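Local coordinates for protein dermonecrotic toxin (Pasteurella multocida, PDB 2EBF) that acts as a potent mitogen and toxin that induces bone resorption, the chain being its C-terminal region with a thiol-protease-like catalytic triad, at residues 89-100 against 146-157; 210-221 against 232-240. One frame throughout, in Å; residues are numbered along the deposited sequence.

Contact 1 of 2, residues 89-100 against 146-157. With GLC (alpha-D-glucopyranose), chain C.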
# COMPACT_ATOMS: atom_id res chain seq x y z
N ASP A 89 -13.63 2.81 11.44
CA ASP A 89 -12.24 3.09 11.04
C ASP A 89 -11.76 4.43 11.60
O ASP A 89 -10.59 4.56 12.01
CB ASP A 89 -12.08 3.06 9.52
CG ASP A 89 -10.63 3.12 9.09
OD1 ASP A 89 -9.94 2.07 9.13
OD2 ASP A 89 -10.17 4.22 8.74
N GLU A 90 -12.65 5.42 11.60
CA GLU A 90 -12.33 6.70 12.21
C GLU A 90 -12.24 6.58 13.73
O GLU A 90 -11.33 7.15 14.35
CB GLU A 90 -13.37 7.76 11.80
CG GLU A 90 -13.22 8.17 10.35
CD GLU A 90 -14.25 9.18 9.91
OE1 GLU A 90 -14.96 9.74 10.78
OE2 GLU A 90 -14.35 9.42 8.69
N ARG A 91 -13.19 5.86 14.32
CA ARG A 91 -13.19 5.59 15.76
C ARG A 91 -11.84 5.01 16.23
O ARG A 91 -11.24 5.52 17.18
CB ARG A 91 -14.32 4.63 16.16
CG ARG A 91 -14.48 4.50 17.67
CD ARG A 91 -15.52 3.46 18.05
NE ARG A 91 -16.87 3.92 17.75
CZ ARG A 91 -17.96 3.16 17.90
NH1 ARG A 91 -17.85 1.91 18.35
NH2 ARG A 91 -19.15 3.64 17.58
N GLN A 92 -11.36 3.96 15.57
CA GLN A 92 -10.08 3.37 16.00
C GLN A 92 -8.92 4.35 15.74
O GLN A 92 -7.97 4.39 16.52
CB GLN A 92 -9.82 1.97 15.43
CG GLN A 92 -9.63 1.83 13.91
CD GLN A 92 -8.17 1.73 13.46
OE1 GLN A 92 -7.88 1.20 12.38
NE2 GLN A 92 -7.26 2.27 14.25
N GLY A 93 -9.03 5.14 14.67
CA GLY A 93 -8.03 6.18 14.39
C GLY A 93 -7.93 7.20 15.51
O GLY A 93 -6.83 7.53 15.95
N LEU A 94 -9.08 7.71 15.95
CA LEU A 94 -9.16 8.63 17.08
C LEU A 94 -8.63 8.03 18.39
O LEU A 94 -7.99 8.72 19.19
CB LEU A 94 -10.60 9.09 17.27
CG LEU A 94 -11.13 10.02 16.17
CD1 LEU A 94 -12.66 10.07 16.22
CD2 LEU A 94 -10.53 11.43 16.27
N MET A 95 -8.94 6.76 18.61
CA MET A 95 -8.43 6.04 19.79
C MET A 95 -6.91 5.99 19.82
O MET A 95 -6.31 6.28 20.85
CB MET A 95 -9.03 4.64 19.86
CG MET A 95 -10.48 4.70 20.27
SD MET A 95 -11.41 3.22 19.89
CE MET A 95 -10.88 2.13 21.21
N HIS A 96 -6.29 5.67 18.69
CA HIS A 96 -4.83 5.71 18.60
C HIS A 96 -4.28 7.12 18.85
O HIS A 96 -3.27 7.28 19.53
CB HIS A 96 -4.33 5.18 17.25
CG HIS A 96 -4.38 3.68 17.11
ND1 HIS A 96 -5.26 3.04 16.27
CD2 HIS A 96 -3.62 2.70 17.67
CE1 HIS A 96 -5.05 1.73 16.33
NE2 HIS A 96 -4.06 1.50 17.18
N GLU A 97 -4.95 8.15 18.31
CA GLU A 97 -4.58 9.54 18.56
C GLU A 97 -4.63 9.89 20.05
O GLU A 97 -3.70 10.54 20.57
CB GLU A 97 -5.48 10.49 17.75
CG GLU A 97 -5.25 10.44 16.23
CD GLU A 97 -6.26 11.26 15.42
OE1 GLU A 97 -7.13 11.90 16.02
OE2 GLU A 97 -6.18 11.26 14.18
N LEU A 98 -5.67 9.43 20.74
CA LEU A 98 -5.79 9.66 22.19
C LEU A 98 -4.66 8.99 22.95
O LEU A 98 -4.13 9.56 23.90
CB LEU A 98 -7.12 9.12 22.72
CG LEU A 98 -7.83 9.92 23.84
CD1 LEU A 98 -8.84 9.09 24.62
CD2 LEU A 98 -6.93 10.76 24.77
N MET A 99 -4.32 7.77 22.54
CA MET A 99 -3.18 7.08 23.13
C MET A 99 -1.93 7.96 23.04
O MET A 99 -1.24 8.14 24.03
CB MET A 99 -2.93 5.73 22.46
CG MET A 99 -3.97 4.64 22.72
SD MET A 99 -3.43 3.17 21.82
CE MET A 99 -4.89 2.16 21.94
N GLU A 100 -1.66 8.52 21.85
CA GLU A 100 -0.50 9.41 21.70
C GLU A 100 -0.57 10.63 22.63
O GLU A 100 0.43 10.97 23.28
CB GLU A 100 -0.23 9.83 20.25
CG GLU A 100 1.00 10.78 20.15
CD GLU A 100 1.39 11.20 18.74
OE1 GLU A 100 0.99 10.54 17.75
OE2 GLU A 100 2.12 12.20 18.62
N ASN A 146 4.72 7.72 17.85
CA ASN A 146 3.62 8.57 17.34
C ASN A 146 2.39 7.73 16.97
O ASN A 146 2.06 7.57 15.79
CB ASN A 146 4.05 9.40 16.13
CG ASN A 146 5.52 9.82 16.18
OD1 ASN A 146 5.99 10.43 17.14
ND2 ASN A 146 6.25 9.48 15.13
N LYS A 147 1.73 7.20 18.00
CA LYS A 147 0.57 6.35 17.81
C LYS A 147 -0.56 7.01 17.05
O LYS A 147 -1.41 6.32 16.48
CB LYS A 147 0.04 5.86 19.15
CG LYS A 147 1.02 4.98 19.90
CD LYS A 147 0.42 4.51 21.21
CE LYS A 147 1.37 3.55 21.94
NZ LYS A 147 2.64 4.22 22.35
N GLY A 148 -0.57 8.34 17.03
CA GLY A 148 -1.56 9.09 16.26
C GLY A 148 -1.08 9.62 14.93
O GLY A 148 -1.70 10.51 14.37
N SER A 149 0.02 9.10 14.40
CA SER A 149 0.52 9.57 13.10
C SER A 149 -0.27 9.04 11.90
O SER A 149 -0.14 9.55 10.78
CB SER A 149 1.98 9.17 12.92
OG SER A 149 2.06 7.77 12.77
N GLY A 150 -1.09 8.01 12.12
CA GLY A 150 -1.73 7.31 11.01
C GLY A 150 -1.18 5.92 10.78
O GLY A 150 -1.87 5.06 10.22
N ALA A 151 0.05 5.67 11.21
CA ALA A 151 0.66 4.34 11.04
C ALA A 151 -0.12 3.24 11.77
O ALA A 151 -0.53 2.25 11.16
CB ALA A 151 2.13 4.36 11.48
N ALA A 152 -0.34 3.43 13.07
CA ALA A 152 -1.10 2.44 13.85
C ALA A 152 -2.51 2.23 13.30
O ALA A 152 -2.99 1.09 13.22
CB ALA A 152 -1.15 2.84 15.32
N ARG A 153 -3.17 3.31 12.92
CA ARG A 153 -4.50 3.22 12.35
C ARG A 153 -4.51 2.37 11.08
O ARG A 153 -5.35 1.49 10.92
CB ARG A 153 -5.02 4.62 12.01
CG ARG A 153 -6.42 4.61 11.42
CD ARG A 153 -6.85 6.02 11.00
NE ARG A 153 -8.20 5.98 10.45
CZ ARG A 153 -8.82 7.03 9.89
NH1 ARG A 153 -8.20 8.19 9.80
NH2 ARG A 153 -10.04 6.90 9.41
N PHE A 154 -3.56 2.64 10.19
CA PHE A 154 -3.44 1.91 8.94
C PHE A 154 -3.11 0.45 9.20
O PHE A 154 -3.71 -0.45 8.61
CB PHE A 154 -2.35 2.54 8.07
CG PHE A 154 -2.03 1.75 6.83
CD1 PHE A 154 -2.64 2.04 5.62
CD2 PHE A 154 -1.12 0.69 6.89
CE1 PHE A 154 -2.35 1.29 4.48
CE2 PHE A 154 -0.83 -0.07 5.75
CZ PHE A 154 -1.44 0.23 4.56
N LEU A 155 -2.16 0.22 10.09
CA LEU A 155 -1.73 -1.14 10.36
C LEU A 155 -2.81 -1.99 11.02
O LEU A 155 -2.96 -3.15 10.67
CB LEU A 155 -0.42 -1.16 11.15
CG LEU A 155 0.80 -0.64 10.38
CD1 LEU A 155 1.91 -0.34 11.36
CD2 LEU A 155 1.28 -1.61 9.26
N LEU A 156 -3.55 -1.42 11.97
CA LEU A 156 -4.64 -2.18 12.61
C LEU A 156 -5.79 -2.45 11.63
O LEU A 156 -6.37 -3.52 11.63
CB LEU A 156 -5.16 -1.51 13.89
CG LEU A 156 -6.26 -2.28 14.63
CD1 LEU A 156 -5.74 -3.64 15.13
CD2 LEU A 156 -6.72 -1.46 15.79
N ARG A 157 -6.08 -1.48 10.78
CA ARG A 157 -7.07 -1.64 9.73
C ARG A 157 -6.70 -2.80 8.83
O ARG A 157 -7.54 -3.66 8.55
CB ARG A 157 -7.20 -0.35 8.91
CG ARG A 157 -7.99 -0.50 7.63
CD ARG A 157 -7.64 0.63 6.67
NE ARG A 157 -7.87 1.94 7.27
CZ ARG A 157 -7.20 3.04 6.96
NH1 ARG A 157 -6.24 3.02 6.04
NH2 ARG A 157 -7.48 4.18 7.58
C1 GLC C . 5.54 2.06 23.61
C2 GLC C . 7.02 2.19 23.25
C3 GLC C . 7.78 2.79 24.44
C4 GLC C . 7.17 4.13 24.86
C5 GLC C . 5.66 4.00 25.09
C6 GLC C . 5.02 5.37 25.25
O1 GLC C . 5.43 1.13 24.69
O2 GLC C . 7.54 0.91 22.89
O3 GLC C . 9.16 2.97 24.15
O4 GLC C . 7.82 4.59 26.06
O5 GLC C . 5.02 3.35 23.98
O6 GLC C . 5.20 6.11 24.04
O HOH W 1 4.80 11.74 19.09
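Asp89 is held by two arginines of the facing helix in a salt-bridge network. Arg157 grips it side-on. Its NE gives a nearly straight bond of 2.8 Å to Asp89 OD1 (175°), and its NH2 reaches Asp89 OD2 at 2.9 Å. Arg153 NH2 meets the same Asp89 OD2 from the anti side, at 2.8 Å. Three good N-H bonds fix the carboxylate, with a weak fourth from Arg153 NE to Asp89 OD2. Arg153 runs extended from a CG anti to its backbone N (chi1 -179°), which carries its chain across Gly93. It is a knob in a hole formed by Asp89, Glu90, Gln92 and Gly93, its CD 3.6 Å from Gly93 CA. Helix segments 89-100 and 151-157 run roughly antiparallel, 138° between their directions, and approach to 8.9 Å between axes. Helix 89-100 belongs to the membrane localization domain. His96 is packed by the second helix: Ala152 CB lies over one ring face in a CH-pi contact, 3.7 Å from the centroid, and Leu156 CD2 touches the ring edge. His96 NE2 is hydrogen-bonded to Tyr130 OH. At the other end Glu100 OE1 accepts from Gly148 N at 2.8 Å, using its anti lone pair. Arg312 pairs with Glu100 OE2, and a water joins Glu100 OE2 to Asn146 OD1. Lys147 CD lies against Met99 CB. Lys147 NZ donates to glucose O5 at 3.0 Å and pairs with Asp103.

Contact 2 of 2, residues 210-221 against 232-240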
# COMPACT_ATOMS: atom_id res chain seq x y z
N ILE A 210 14.60 30.68 14.47
CA ILE A 210 15.74 30.90 13.58
C ILE A 210 17.11 30.94 14.29
O ILE A 210 18.14 30.64 13.68
CB ILE A 210 15.50 32.19 12.72
CG1 ILE A 210 14.49 31.90 11.59
CG2 ILE A 210 16.78 32.77 12.15
CD1 ILE A 210 14.57 30.50 11.03
N SER A 211 17.12 31.30 15.58
CA SER A 211 18.35 31.36 16.37
C SER A 211 19.11 30.03 16.45
O SER A 211 20.30 30.00 16.75
CB SER A 211 18.07 31.89 17.79
OG SER A 211 17.44 30.90 18.59
N VAL A 212 18.40 28.93 16.19
CA VAL A 212 18.99 27.59 16.14
C VAL A 212 20.13 27.51 15.12
O VAL A 212 21.04 26.68 15.24
CB VAL A 212 17.90 26.51 15.83
CG1 VAL A 212 18.50 25.11 15.86
CG2 VAL A 212 16.77 26.58 16.83
N PHE A 213 20.08 28.37 14.11
CA PHE A 213 21.14 28.44 13.10
C PHE A 213 22.46 28.96 13.65
O PHE A 213 23.52 28.68 13.10
CB PHE A 213 20.69 29.29 11.92
CG PHE A 213 19.75 28.59 11.00
CD1 PHE A 213 20.20 27.56 10.18
CD2 PHE A 213 18.41 28.96 10.94
CE1 PHE A 213 19.33 26.89 9.32
CE2 PHE A 213 17.53 28.30 10.08
CZ PHE A 213 18.00 27.27 9.27
N ASP A 214 22.38 29.72 14.74
CA ASP A 214 23.57 30.29 15.38
C ASP A 214 24.19 29.31 16.36
O ASP A 214 25.31 29.51 16.83
CB ASP A 214 23.21 31.60 16.09
CG ASP A 214 22.59 32.61 15.15
OD1 ASP A 214 22.85 32.55 13.93
OD2 ASP A 214 21.83 33.48 15.64
N LYS A 215 23.46 28.24 16.66
CA LYS A 215 23.92 27.21 17.58
C LYS A 215 24.86 26.21 16.91
O LYS A 215 25.58 25.48 17.60
CB LYS A 215 22.74 26.47 18.21
CG LYS A 215 22.25 27.05 19.54
CD LYS A 215 21.32 28.25 19.36
CE LYS A 215 20.43 28.44 20.58
NZ LYS A 215 19.70 29.75 20.54
N ILE A 216 24.86 26.18 15.58
CA ILE A 216 25.68 25.22 14.83
C ILE A 216 27.15 25.65 14.74
O ILE A 216 27.47 26.83 14.86
CB ILE A 216 25.10 24.91 13.42
CG1 ILE A 216 25.09 26.17 12.54
CG2 ILE A 216 23.70 24.29 13.53
CD1 ILE A 216 24.95 25.89 11.06
N GLN A 217 28.02 24.66 14.53
CA GLN A 217 29.47 24.86 14.56
C GLN A 217 30.01 25.79 13.46
O GLN A 217 30.85 26.65 13.74
CB GLN A 217 30.18 23.50 14.49
CG GLN A 217 31.65 23.53 14.86
CD GLN A 217 32.21 22.15 15.18
OE1 GLN A 217 31.51 21.29 15.72
NE2 GLN A 217 33.48 21.94 14.85
N THR A 218 29.52 25.61 12.23
CA THR A 218 30.03 26.36 11.08
C THR A 218 29.54 27.81 11.05
O THR A 218 28.34 28.08 11.15
CB THR A 218 29.68 25.64 9.75
OG1 THR A 218 30.08 24.27 9.82
CG2 THR A 218 30.37 26.30 8.56
N ASN A 219 30.49 28.73 10.93
CA ASN A 219 30.18 30.15 10.75
C ASN A 219 30.14 30.48 9.27
O ASN A 219 31.12 30.97 8.70
CB ASN A 219 31.20 31.03 11.47
CG ASN A 219 31.10 30.94 12.98
OD1 ASN A 219 30.00 30.94 13.54
ND2 ASN A 219 32.25 30.88 13.64
N TYR A 220 28.99 30.22 8.65
CA TYR A 220 28.80 30.50 7.23
C TYR A 220 28.94 32.00 6.92
O TYR A 220 29.17 32.38 5.77
CB TYR A 220 27.46 29.94 6.74
CG TYR A 220 27.36 28.43 6.81
CD1 TYR A 220 26.74 27.80 7.89
CD2 TYR A 220 27.88 27.62 5.80
CE1 TYR A 220 26.64 26.42 7.96
CE2 TYR A 220 27.79 26.23 5.86
CZ TYR A 220 27.16 25.64 6.94
OH TYR A 220 27.06 24.26 7.02
N TRP A 221 28.81 32.82 7.95
CA TRP A 221 28.89 34.28 7.82
C TRP A 221 30.32 34.79 7.63
O TRP A 221 30.53 35.91 7.13
CB TRP A 221 28.21 34.98 9.00
CG TRP A 221 28.68 34.50 10.35
CD1 TRP A 221 28.24 33.40 11.03
CD2 TRP A 221 29.66 35.13 11.19
NE1 TRP A 221 28.89 33.29 12.23
CE2 TRP A 221 29.77 34.34 12.35
CE3 TRP A 221 30.46 36.27 11.06
CZ2 TRP A 221 30.65 34.66 13.39
CZ3 TRP A 221 31.33 36.59 12.09
CH2 TRP A 221 31.42 35.79 13.24
N GLY A 232 27.05 39.16 11.11
CA GLY A 232 27.82 38.51 12.17
C GLY A 232 27.33 37.18 12.72
O GLY A 232 27.89 36.66 13.69
N SER A 233 26.27 36.63 12.12
CA SER A 233 25.75 35.31 12.52
C SER A 233 25.11 34.56 11.34
O SER A 233 24.84 35.16 10.29
CB SER A 233 24.76 35.44 13.68
OG SER A 233 23.59 36.14 13.30
N ASN A 234 24.87 33.26 11.53
CA ASN A 234 24.20 32.45 10.51
C ASN A 234 22.78 32.92 10.28
O ASN A 234 22.36 33.11 9.14
CB ASN A 234 24.22 30.96 10.89
CG ASN A 234 25.61 30.35 10.80
OD1 ASN A 234 26.47 30.82 10.05
ND2 ASN A 234 25.83 29.28 11.55
N SER A 235 22.05 33.15 11.37
CA SER A 235 20.68 33.66 11.31
C SER A 235 20.56 35.04 10.66
O SER A 235 19.49 35.41 10.18
CB SER A 235 20.06 33.68 12.71
OG SER A 235 20.76 34.56 13.58
N ALA A 236 21.66 35.79 10.65
CA ALA A 236 21.72 37.10 10.00
C ALA A 236 21.89 37.00 8.48
O ALA A 236 21.39 37.86 7.74
CB ALA A 236 22.82 37.95 10.61
N LEU A 237 22.59 35.96 8.03
CA LEU A 237 22.75 35.67 6.60
C LEU A 237 21.43 35.32 5.93
O LEU A 237 21.20 35.65 4.77
CB LEU A 237 23.68 34.47 6.39
CG LEU A 237 25.19 34.52 6.65
CD1 LEU A 237 25.75 33.17 6.28
CD2 LEU A 237 25.87 35.62 5.84
N LEU A 238 20.58 34.64 6.70
CA LEU A 238 19.38 33.98 6.21
C LEU A 238 18.42 34.83 5.36
O LEU A 238 18.02 34.38 4.28
CB LEU A 238 18.64 33.32 7.39
CG LEU A 238 17.85 32.04 7.17
CD1 LEU A 238 18.74 30.89 6.71
CD2 LEU A 238 17.12 31.67 8.45
N PRO A 239 18.05 36.05 5.82
CA PRO A 239 17.13 36.86 5.01
C PRO A 239 17.70 37.22 3.63
O PRO A 239 16.94 37.33 2.66
CB PRO A 239 16.95 38.14 5.84
CG PRO A 239 17.32 37.75 7.22
CD PRO A 239 18.42 36.76 7.06
N GLY A 240 19.02 37.40 3.57
CA GLY A 240 19.71 37.72 2.33
C GLY A 240 19.68 36.58 1.34
O GLY A 240 19.36 36.77 0.17
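With its CG between backbone N and carbonyl carbon (chi1 52°), Trp221 folds its indole flat against the backbone of Gly232 and Ser233. Gly232 O stands 3.2 Å above one face, and Ser233 CA makes a CH-pi contact with the five-membered ring. Asn219 CB lies against the opposite face, toward its rim, while Asn234 OD1 meets the edge, 3.3 Å from Trp221 CD1. Tyr220 also turns an edge to Asn234 OD1, and Thr218 CG2 lies over the centre of one face. Leu238 CD1 lies over a face of Phe213. Here an irregular loop wraps round the start of helix 234-248 in the C2 region, with Ser233 at the N-cap. Asn234 stitches the loop together. Its ND2 gives two nearly straight bonds, both in the plane of its own amide, to Phe213 O and Thr218 O, each 2.8 Å. Its OD1 takes a weak bond from Tyr220 N. Asp214 OD1 accepts from Ser235 N at 2.7 Å (169°) and its OD2 from Ser235 OG at 2.6 Å, each through a syn lone pair. Ile210 and Leu238 meet tip to tip, and Ile210 CG2 is pressed to 3.4 Å from Ser235 CB. Leu237 CD1 packs on Tyr220 CB.

Overall arrangement
The contacts follow one another along the chain and share no element. Their centres are 39 Å apart. Contact 1 is centred about 17 Å from the chain centre, contact 2 about 41 Å. Contact 1 is the more buried, 9 of 16 touching residues against 5 of 14. It joins helix 88-108 to helix 151-164 and the turn before it, by salt bridges, His96 packing and one backbone N-H. Contact 2 binds a loop to the start of helix 234-248, and its polar bonds mostly use backbone groups. Lys147 of contact 1 binds a glucose, and the Glu100 side chain is about 4 Å from another. Helix 288-300 and strand 260-263 back contact 2; helices 70-84, 115-129 and 312-333 pack on contact 1.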